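Local coordinates for protein synthesis inhibitor I (Hordeum vulgare, PDB 4FBC) that belongs to the ribosome-inactivating proteins, inhibits protein synthesis, and holds adenosine monophosphate in a pocket, at residues G117-R120 with D121-G124; A26-A29 with T30-A33; N131-G135 with R136-A140. The protein carries 3 engineered substitutions. One frame throughout, in Å; residues are numbered along the deposited sequence.

Along the chain, interaction 2 comes first, then interaction 1, then interaction 3. All three are local contacts within the ribosome-inactivating protein part of the chain. Interaction 1 lies on the short helix 119-123 and interaction 2 on helix 25-39. Interaction 3 joins strand 134-135 to helix 136-147. Interactions 1 and 2 lie on opposite sides of the chain's centre, their centres about 27 Å apart. Interaction 3 has its centre about 17 Å from each of the others. It touches interaction 1 where Leu-123 CD1 meets Val-132 CG2 at 4.1 Å. Side chains of all three pack on helix 157-179. That helix also supplies Leu-171 and Arg-179 to the pocket for adenosine monophosphate, which Gly-117 lines.

Interaction 1. Residues G117-R120 with D121-G124; sequences GTYR and DLLG. With AMP (adenosine monophosphate), chain E.
Leu-123 N donates to Tyr-119 O at 2.8 Å, a regular backbone bond of this short helix. One residue earlier, Leu-122 N donates to Thr-118 O. The last turn closes weakly, from Gly-124 N to Arg-120 O, and Gly-124 leaves the helix with positive phi. The start of the helix is a capping box. Asp-121 N donates to Thr-118 OG1 at 3.1 Å, nearly straight at 165°. In return, Thr-118 N gives a weak bond of 3.3 Å to Asp-121 OD2. Thr-118 is the N-cap. With chi1 at 73°, its OG1 is tucked in against its own backbone, where it meets the N-H of Asp-121. The Asp-121 carboxylate swings back beside its own backbone N (chi1 -62°) and faces the threonine. A carboxylate here would probably also suit the positive end of the helix dipole. The Tyr-119 ring meets Leu-122 CD1 obliquely, with Tyr-119 CD1 4.2 Å from that methyl. Its hydroxyl is hydrogen-bonded to Glu-176. Just before the cap, Gly-117 O lies 3.8 Å from C6 of adenosine monophosphate, so the helix starts at the wall of the ligand pocket. Helix 157-179 lies against the buried side of helix 119-123: Tyr-119 and Leu-122 rest on Leu-171, and Leu-122 and Leu-123 rest on Thr-168.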
ATOM      1  N   GLY A 117       9.154   3.895   8.560  1.00 21.29           N
ATOM      2  CA  GLY A 117       8.531   3.555   7.290  1.00 23.80           C
ATOM      3  C   GLY A 117       7.923   4.698   6.495  1.00 22.70           C
ATOM      4  O   GLY A 117       7.246   4.463   5.493  1.00 21.62           O
ATOM      5  N   THR A 118       8.147   5.937   6.920  1.00 20.26           N
ATOM      6  CA  THR A 118       7.659   7.077   6.142  1.00 20.22           C
ATOM      7  C   THR A 118       8.706   7.431   5.097  1.00 20.96           C
ATOM      8  O   THR A 118       9.880   7.109   5.263  1.00 20.01           O
ATOM      9  CB  THR A 118       7.369   8.320   7.020  1.00 22.81           C
ATOM     10  OG1 THR A 118       8.599   8.917   7.440  1.00 23.03           O
ATOM     11  CG2 THR A 118       6.537   7.946   8.240  1.00 22.45           C
ATOM     12  N   TYR A 119       8.298   8.101   4.026  1.00 20.74           N
ATOM     13  CA  TYR A 119       9.268   8.474   3.004  1.00 20.94           C
ATOM     14  C   TYR A 119      10.291   9.494   3.516  1.00 23.93           C
ATOM     15  O   TYR A 119      11.426   9.527   3.040  1.00 20.66           O
ATOM     16  CB  TYR A 119       8.574   8.936   1.716  1.00 23.58           C
ATOM     17  CG  TYR A 119       7.792   7.817   1.072  1.00 20.56           C
ATOM     18  CD1 TYR A 119       8.418   6.622   0.726  1.00 20.09           C
ATOM     19  CD2 TYR A 119       6.428   7.940   0.831  1.00 22.67           C
ATOM     20  CE1 TYR A 119       7.712   5.589   0.152  1.00 20.27           C
ATOM     21  CE2 TYR A 119       5.708   6.909   0.247  1.00 19.55           C
ATOM     22  CZ  TYR A 119       6.359   5.738  -0.086  1.00 21.07           C
ATOM     23  OH  TYR A 119       5.661   4.704  -0.663  1.00 21.86           O
ATOM     24  N   ARG A 120       9.909  10.309   4.497  1.00 23.96           N
ATOM     25  CA  ARG A 120      10.904  11.168   5.137  1.00 27.25           C
ATOM     26  C   ARG A 120      11.973  10.331   5.841  1.00 25.86           C
ATOM     27  O   ARG A 120      13.171  10.613   5.721  1.00 27.69           O
ATOM     28  CB  ARG A 120      10.282  12.143   6.135  1.00 27.96           C
ATOM     29  CG  ARG A 120      11.360  13.033   6.754  1.00 31.87           C
ATOM     30  CD  ARG A 120      10.885  13.836   7.951  1.00 43.84           C
ATOM     31  NE  ARG A 120      11.942  14.731   8.425  1.00 49.19           N
ATOM     32  CZ  ARG A 120      12.836  14.417   9.360  1.00 51.36           C
ATOM     33  NH1 ARG A 120      12.806  13.225   9.947  1.00 47.10           N
ATOM     34  NH2 ARG A 120      13.759  15.303   9.715  1.00 53.08           N
ATOM     35  N   ASP A 121      11.541   9.302   6.568  1.00 21.65           N
ATOM     36  CA  ASP A 121      12.473   8.375   7.210  1.00 23.49           C
ATOM     37  C   ASP A 121      13.377   7.691   6.185  1.00 25.65           C
ATOM     38  O   ASP A 121      14.584   7.580   6.384  1.00 25.06           O
ATOM     39  CB  ASP A 121      11.720   7.290   7.993  1.00 22.27           C
ATOM     40  CG  ASP A 121      10.876   7.845   9.125  1.00 29.88           C
ATOM     41  OD1 ASP A 121      11.194   8.938   9.646  1.00 32.70           O
ATOM     42  OD2 ASP A 121       9.891   7.169   9.501  1.00 28.36           O
ATOM     43  N   LEU A 122      12.777   7.229   5.088  1.00 20.53           N
ATOM     44  CA  LEU A 122      13.465   6.386   4.110  1.00 21.78           C
ATOM     45  C   LEU A 122      14.351   7.141   3.117  1.00 23.94           C
ATOM     46  O   LEU A 122      15.420   6.659   2.740  1.00 26.46           O
ATOM     47  CB  LEU A 122      12.434   5.552   3.340  1.00 21.44           C
ATOM     48  CG  LEU A 122      11.632   4.585   4.204  1.00 20.26           C
ATOM     49  CD1 LEU A 122      10.447   4.070   3.428  1.00 19.97           C
ATOM     50  CD2 LEU A 122      12.507   3.428   4.637  1.00 22.35           C
ATOM     51  N   LEU A 123      13.911   8.325   2.703  1.00 22.80           N
ATOM     52  CA  LEU A 123      14.601   9.087   1.666  1.00 26.55           C
ATOM     53  C   LEU A 123      15.162  10.418   2.171  1.00 30.33           C
ATOM     54  O   LEU A 123      16.035  11.006   1.530  1.00 34.06           O
ATOM     55  CB  LEU A 123      13.642   9.361   0.509  1.00 25.10           C
ATOM     56  CG  LEU A 123      12.961   8.119  -0.066  1.00 30.04           C
ATOM     57  CD1 LEU A 123      11.915   8.506  -1.092  1.00 30.81           C
ATOM     58  CD2 LEU A 123      13.995   7.187  -0.667  1.00 30.06           C
ATOM     59  N   GLY A 124      14.649  10.890   3.306  1.00 31.25           N
ATOM     60  CA  GLY A 124      15.003  12.205   3.823  1.00 33.51           C
ATOM     61  C   GLY A 124      13.913  13.237   3.573  1.00 33.24           C
ATOM     62  O   GLY A 124      13.784  14.207   4.323  1.00 37.50           O
TER
HETATM   63  P   AMP E 301       1.085   9.890   8.463  1.00 64.40           P
HETATM   64  O1P AMP E 301       2.566   9.953   8.781  1.00 54.92           O
HETATM   65  O2P AMP E 301       0.288  11.177   8.497  1.00 55.05           O
HETATM   66  O3P AMP E 301       0.418   8.860   9.353  1.00 44.30           O
HETATM   67  O5' AMP E 301       0.874   9.167   7.056  1.00 47.54           O
HETATM   68  C5' AMP E 301       0.665   9.916   5.866  1.00 42.52           C
HETATM   69  C4' AMP E 301       0.638   9.017   4.654  1.00 33.85           C
HETATM   70  O4' AMP E 301       1.957   8.448   4.443  1.00 37.03           O
HETATM   71  C3' AMP E 301      -0.283   7.805   4.749  1.00 36.45           C
HETATM   72  O3' AMP E 301      -1.637   8.109   4.449  1.00 36.58           O
HETATM   73  C2' AMP E 301       0.353   6.816   3.780  1.00 34.10           C
HETATM   74  O2' AMP E 301      -0.011   7.130   2.436  1.00 29.63           O
HETATM   75  C1' AMP E 301       1.845   7.122   3.968  1.00 33.88           C
HETATM   76  N9  AMP E 301       2.496   6.216   4.944  1.00 30.22           N
HETATM   77  C8  AMP E 301       2.992   6.573   6.152  1.00 32.33           C
HETATM   78  N7  AMP E 301       3.541   5.515   6.807  1.00 31.81           N
HETATM   79  C5  AMP E 301       3.409   4.438   5.999  1.00 27.44           C
HETATM   80  C6  AMP E 301       3.779   2.998   6.061  1.00 27.68           C
HETATM   81  N6  AMP E 301       4.412   2.486   7.151  1.00 24.52           N
HETATM   82  N1  AMP E 301       3.465   2.218   4.991  1.00 23.20           N
HETATM   83  C2  AMP E 301       2.830   2.716   3.907  1.00 21.64           C
HETATM   84  N3  AMP E 301       2.473   4.009   3.780  1.00 25.91           N
HETATM   85  C4  AMP E 301       2.734   4.907   4.771  1.00 30.31           C

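Interaction 2. Residues A26-A29 with T30-A33; sequences ADYA and TFIA
Ile-32 packs on Tyr-28, one helical turn earlier, and its side chain can be followed outward. Ile-32 CB lies 3.8 Å from Tyr-28 O, the carbonyl that accepts the bond from Ile-32 N. CG1 comes next. It stands beside the backbone N (chi1 -65°), which turns this branch back along the helix toward the tyrosine. There CG1 lies over one face of the Tyr-28 ring, offset toward the rim. Ile-32 CG1 is 3.9 Å from the centroid of the Tyr-28 ring and 22° off its normal, a CH-pi contact. The nearest ring atom to Ile-32 CG1 is Tyr-28 CZ, at 3.6 Å. At the tip, Ile-32 CD1 reaches the hydroxyl end of the ring, 4.0 Å from Tyr-28 OH. That hydroxyl is itself hydrogen-bonded to Met-173 O. Tyr-28 and Ile-32 stand at the i and i+4 positions of an alpha-helix, on the buried side of helix 25-39 of the ribosome-inactivating protein fold. Both touch Ala-177 of helix 157-179. They also reach helix 181-190, Tyr-28 at Val-187 and Ala-188, Ile-32 at Ser-184. Phe-31 flanks the tyrosine at i+3. Phe-31 CD2 is 4.1 Å from Tyr-28 CD1, the two side chains meeting obliquely, and the Phe-31 ring also meets that of Phe-19. Backbone bonds from Thr-30, Phe-31, Ile-32 and Ala-33, each to the carbonyl four residues before it, hold the turns. A different kind of contact occupies the exposed side. One water donates to Asp-27 OD1 at 2.7 Å and is hydrogen-bonded to Thr-30 OG1 at 2.8 Å. The water thus joins a carboxylate and a hydroxyl three residues apart. Thr-30 OG1 also lies 3.1 Å from Ala-26 O, the carbonyl that accepts from Thr-30 N.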
ATOM      1  N   ALA A  26       0.458  -9.266 -16.506  1.00 16.96           N
ATOM      2  CA  ALA A  26      -0.935  -9.592 -16.258  1.00 18.11           C
ATOM      3  C   ALA A  26      -1.123 -10.180 -14.864  1.00 16.33           C
ATOM      4  O   ALA A  26      -2.091  -9.863 -14.178  1.00 18.30           O
ATOM      5  CB  ALA A  26      -1.453 -10.559 -17.311  1.00 22.05           C
ATOM      6  N   ASP A  27      -0.213 -11.063 -14.464  1.00 17.95           N
ATOM      7  CA  ASP A  27      -0.281 -11.671 -13.142  1.00 16.47           C
ATOM      8  C   ASP A  27      -0.036 -10.640 -12.037  1.00 16.79           C
ATOM      9  O   ASP A  27      -0.613 -10.740 -10.950  1.00 17.10           O
ATOM     10  CB  ASP A  27       0.718 -12.830 -13.017  1.00 21.85           C
ATOM     11  CG  ASP A  27       0.326 -14.039 -13.857  1.00 22.14           C
ATOM     12  OD1 ASP A  27      -0.742 -13.999 -14.498  1.00 20.25           O
ATOM     13  OD2 ASP A  27       1.092 -15.026 -13.863  1.00 22.11           O
ATOM     14  N   TYR A  28       0.813  -9.659 -12.316  1.00 15.01           N
ATOM     15  CA  TYR A  28       1.020  -8.578 -11.351  1.00 16.88           C
ATOM     16  C   TYR A  28      -0.266  -7.777 -11.157  1.00 16.75           C
ATOM     17  O   TYR A  28      -0.673  -7.498 -10.031  1.00 13.66           O
ATOM     18  CB  TYR A  28       2.178  -7.672 -11.782  1.00 13.56           C
ATOM     19  CG  TYR A  28       2.304  -6.422 -10.934  1.00 15.53           C
ATOM     20  CD1 TYR A  28       2.963  -6.447  -9.707  1.00 16.36           C
ATOM     21  CD2 TYR A  28       1.761  -5.222 -11.360  1.00 14.91           C
ATOM     22  CE1 TYR A  28       3.089  -5.290  -8.932  1.00 14.47           C
ATOM     23  CE2 TYR A  28       1.879  -4.068 -10.600  1.00 15.63           C
ATOM     24  CZ  TYR A  28       2.532  -4.114  -9.384  1.00 16.63           C
ATOM     25  OH  TYR A  28       2.639  -2.958  -8.643  1.00 15.38           O
ATOM     26  N   ALA A  29      -0.922  -7.426 -12.258  1.00 14.24           N
ATOM     27  CA  ALA A  29      -2.181  -6.687 -12.192  1.00 16.12           C
ATOM     28  C   ALA A  29      -3.231  -7.477 -11.421  1.00 15.77           C
ATOM     29  O   ALA A  29      -3.979  -6.918 -10.618  1.00 15.13           O
ATOM     30  CB  ALA A  29      -2.681  -6.359 -13.598  1.00 17.35           C
ATOM     31  N   THR A  30      -3.286  -8.782 -11.674  1.00 13.96           N
ATOM     32  CA  THR A  30      -4.217  -9.671 -10.981  1.00 15.55           C
ATOM     33  C   THR A  30      -3.925  -9.689  -9.475  1.00 14.75           C
ATOM     34  O   THR A  30      -4.844  -9.628  -8.648  1.00 17.27           O
ATOM     35  CB  THR A  30      -4.120 -11.100 -11.543  1.00 17.31           C
ATOM     36  OG1 THR A  30      -4.585 -11.095 -12.897  1.00 17.19           O
ATOM     37  CG2 THR A  30      -4.961 -12.066 -10.736  1.00 20.05           C
ATOM     38  N   PHE A  31      -2.643  -9.763  -9.145  1.00 17.48           N
ATOM     39  CA  PHE A  31      -2.162  -9.738  -7.750  1.00 17.00           C
ATOM     40  C   PHE A  31      -2.598  -8.455  -7.025  1.00 16.05           C
ATOM     41  O   PHE A  31      -3.194  -8.515  -5.945  1.00 13.66           O
ATOM     42  CB  PHE A  31      -0.635  -9.947  -7.774  1.00 17.69           C
ATOM     43  CG  PHE A  31       0.109  -9.439  -6.561  1.00 17.37           C
ATOM     44  CD1 PHE A  31       0.061 -10.119  -5.348  1.00 20.44           C
ATOM     45  CD2 PHE A  31       0.913  -8.313  -6.663  1.00 16.54           C
ATOM     46  CE1 PHE A  31       0.780  -9.644  -4.237  1.00 15.47           C
ATOM     47  CE2 PHE A  31       1.637  -7.835  -5.564  1.00 16.51           C
ATOM     48  CZ  PHE A  31       1.571  -8.504  -4.362  1.00 15.15           C
ATOM     49  N   ILE A  32      -2.335  -7.303  -7.634  1.00 14.01           N
ATOM     50  CA  ILE A  32      -2.753  -6.017  -7.054  1.00 14.92           C
ATOM     51  C   ILE A  32      -4.270  -5.908  -6.913  1.00 15.70           C
ATOM     52  O   ILE A  32      -4.776  -5.494  -5.865  1.00 16.25           O
ATOM     53  CB  ILE A  32      -2.205  -4.819  -7.858  1.00 14.01           C
ATOM     54  CG1 ILE A  32      -0.670  -4.770  -7.784  1.00 15.00           C
ATOM     55  CG2 ILE A  32      -2.838  -3.476  -7.377  1.00 14.06           C
ATOM     56  CD1 ILE A  32      -0.108  -4.678  -6.334  1.00 13.91           C
ATOM     57  N   ALA A  33      -5.009  -6.279  -7.956  1.00 13.17           N
ATOM     58  CA  ALA A  33      -6.465  -6.199  -7.886  1.00 15.26           C
ATOM     59  C   ALA A  33      -7.050  -7.080  -6.779  1.00 15.05           C
ATOM     60  O   ALA A  33      -8.065  -6.739  -6.160  1.00 15.94           O
ATOM     61  CB  ALA A  33      -7.085  -6.554  -9.248  1.00 17.76           C
TER
HETATM   62  O   HOH W   1      -3.317 -13.051 -14.420  1.00 24.72           O

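Interaction 3. Residues N131-G135 with R136-A140; sequences NVALG and RQQLA
Gln-138 folds back over the backbone of residues 133-135, and its side chain makes the main side-chain contacts. Its CB points toward the strand. Gln-138 CG packs against Ala-133 O at 3.4 Å. The chain then bends at chi2 (76°), which lays the amide alongside the backbone instead of sending it outward. The two ends of the amide meet different residues. Gln-138 OE1 lies 3.4 Å from Gly-135 CA, while Gln-138 NE2 lies 3.9 Å from Ala-133 CB. These are packing contacts. The polar link between the two segments is a backbone bond, Leu-139 N to Gly-135 O at 3.0 Å, which closes the first turn of the helix. Leu-139 CB rests against the same carbonyl oxygen. The CB of Arg-136 points away overall, though it still touches Gly-135. Its guanidinium is held by three carbonyls: NH1 bonds to Val-21 O and Ala-23 O, NH2 to His-192 O. Leu-134 also points its CB away, and its side chain packs on Met-173 of helix 157-179 and on Phe-186 and Leu-190 of helix 181-190. The site is a strand-to-helix junction: the weakly bonded strand 134-135 pairs antiparallel with strand 200-201, and Gly-135 is the N-cap of helix 136-147.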
ATOM      1  N   ASN A 131      12.860   9.996  -7.501  1.00 26.37           N
ATOM      2  CA  ASN A 131      14.243   9.538  -7.672  1.00 29.54           C
ATOM      3  C   ASN A 131      14.394   8.024  -7.561  1.00 32.62           C
ATOM      4  O   ASN A 131      15.476   7.484  -7.815  1.00 30.22           O
ATOM      5  CB  ASN A 131      15.170  10.190  -6.635  1.00 31.03           C
ATOM      6  CG  ASN A 131      15.311  11.691  -6.824  1.00 35.60           C
ATOM      7  OD1 ASN A 131      15.183  12.206  -7.936  1.00 38.00           O
ATOM      8  ND2 ASN A 131      15.580  12.404  -5.729  1.00 37.05           N
ATOM      9  N   VAL A 132      13.321   7.342  -7.167  1.00 29.88           N
ATOM     10  CA  VAL A 132      13.394   5.906  -6.904  1.00 25.62           C
ATOM     11  C   VAL A 132      13.140   5.067  -8.156  1.00 27.18           C
ATOM     12  O   VAL A 132      12.043   5.081  -8.717  1.00 25.69           O
ATOM     13  CB  VAL A 132      12.382   5.481  -5.820  1.00 25.02           C
ATOM     14  CG1 VAL A 132      12.578   4.018  -5.454  1.00 25.46           C
ATOM     15  CG2 VAL A 132      12.525   6.368  -4.585  1.00 27.26           C
ATOM     16  N   ALA A 133      14.151   4.314  -8.579  1.00 31.03           N
ATOM     17  CA  ALA A 133      14.000   3.420  -9.726  1.00 26.93           C
ATOM     18  C   ALA A 133      13.111   2.232  -9.377  1.00 26.17           C
ATOM     19  O   ALA A 133      13.356   1.525  -8.394  1.00 27.96           O
ATOM     20  CB  ALA A 133      15.355   2.938 -10.213  1.00 27.66           C
ATOM     21  N   LEU A 134      12.086   2.012 -10.190  1.00 23.66           N
ATOM     22  CA  LEU A 134      11.220   0.856 -10.024  1.00 27.15           C
ATOM     23  C   LEU A 134      11.390  -0.053 -11.239  1.00 22.36           C
ATOM     24  O   LEU A 134      11.793   0.412 -12.310  1.00 26.01           O
ATOM     25  CB  LEU A 134       9.766   1.304  -9.887  1.00 24.15           C
ATOM     26  CG  LEU A 134       9.514   2.285  -8.729  1.00 23.56           C
ATOM     27  CD1 LEU A 134       8.068   2.730  -8.688  1.00 26.45           C
ATOM     28  CD2 LEU A 134       9.915   1.660  -7.420  1.00 27.72           C
ATOM     29  N   GLY A 135      11.085  -1.335 -11.072  1.00 23.98           N
ATOM     30  CA  GLY A 135      11.193  -2.294 -12.163  1.00 24.45           C
ATOM     31  C   GLY A 135      11.329  -3.708 -11.638  1.00 20.90           C
ATOM     32  O   GLY A 135      11.396  -3.919 -10.420  1.00 22.97           O
ATOM     33  N   ARG A 136      11.387  -4.684 -12.542  1.00 17.38           N
ATOM     34  CA  ARG A 136      11.507  -6.080 -12.132  1.00 18.10           C
ATOM     35  C   ARG A 136      12.784  -6.381 -11.331  1.00 20.55           C
ATOM     36  O   ARG A 136      12.718  -7.013 -10.279  1.00 21.61           O
ATOM     37  CB  ARG A 136      11.405  -7.026 -13.335  1.00 17.64           C
ATOM     38  CG  ARG A 136      11.180  -8.472 -12.925  1.00 18.84           C
ATOM     39  CD  ARG A 136      11.226  -9.433 -14.108  1.00 22.67           C
ATOM     40  NE  ARG A 136      10.142  -9.236 -15.072  1.00 20.49           N
ATOM     41  CZ  ARG A 136       8.886  -9.641 -14.895  1.00 22.56           C
ATOM     42  NH1 ARG A 136       8.526 -10.230 -13.766  1.00 20.20           N
ATOM     43  NH2 ARG A 136       7.977  -9.445 -15.844  1.00 19.15           N
ATOM     44  N   GLN A 137      13.943  -5.948 -11.824  1.00 21.48           N
ATOM     45  CA  GLN A 137      15.186  -6.218 -11.103  1.00 22.84           C
ATOM     46  C   GLN A 137      15.254  -5.491  -9.751  1.00 23.04           C
ATOM     47  O   GLN A 137      15.792  -6.033  -8.779  1.00 23.16           O
ATOM     48  CB  GLN A 137      16.417  -5.886 -11.948  1.00 24.81           C
ATOM     49  CG  GLN A 137      17.671  -6.554 -11.420  1.00 26.32           C
ATOM     50  CD  GLN A 137      17.535  -8.064 -11.427  1.00 29.68           C
ATOM     51  OE1 GLN A 137      17.202  -8.653 -12.456  1.00 28.36           O
ATOM     52  NE2 GLN A 137      17.757  -8.696 -10.277  1.00 25.73           N
ATOM     53  N   GLN A 138      14.712  -4.278  -9.684  1.00 22.87           N
ATOM     54  CA  GLN A 138      14.682  -3.547  -8.413  1.00 22.91           C
ATOM     55  C   GLN A 138      13.802  -4.259  -7.406  1.00 21.21           C
ATOM     56  O   GLN A 138      14.095  -4.258  -6.208  1.00 23.28           O
ATOM     57  CB  GLN A 138      14.190  -2.105  -8.600  1.00 24.69           C
ATOM     58  CG  GLN A 138      15.179  -1.183  -9.296  1.00 24.99           C
ATOM     59  CD  GLN A 138      15.247  -1.418 -10.794  1.00 27.28           C
ATOM     60  OE1 GLN A 138      14.497  -2.230 -11.348  1.00 27.72           O
ATOM     61  NE2 GLN A 138      16.141  -0.696 -11.461  1.00 32.39           N
ATOM     62  N   LEU A 139      12.711  -4.845  -7.892  1.00 20.93           N
ATOM     63  CA  LEU A 139      11.825  -5.635  -7.048  1.00 19.69           C
ATOM     64  C   LEU A 139      12.551  -6.868  -6.537  1.00 24.04           C
ATOM     65  O   LEU A 139      12.553  -7.147  -5.335  1.00 22.27           O
ATOM     66  CB  LEU A 139      10.564  -6.029  -7.822  1.00 19.40           C
ATOM     67  CG  LEU A 139       9.585  -6.968  -7.118  1.00 22.88           C
ATOM     68  CD1 LEU A 139       9.050  -6.310  -5.861  1.00 23.02           C
ATOM     69  CD2 LEU A 139       8.424  -7.361  -8.036  1.00 20.50           C
ATOM     70  N   ALA A 140      13.189  -7.594  -7.451  1.00 20.46           N
ATOM     71  CA  ALA A 140      13.934  -8.790  -7.085  1.00 21.73           C
ATOM     72  C   ALA A 140      15.099  -8.468  -6.148  1.00 19.50           C
ATOM     73  O   ALA A 140      15.350  -9.203  -5.205  1.00 22.91           O
ATOM     74  CB  ALA A 140      14.441  -9.517  -8.338  1.00 26.42           C
TER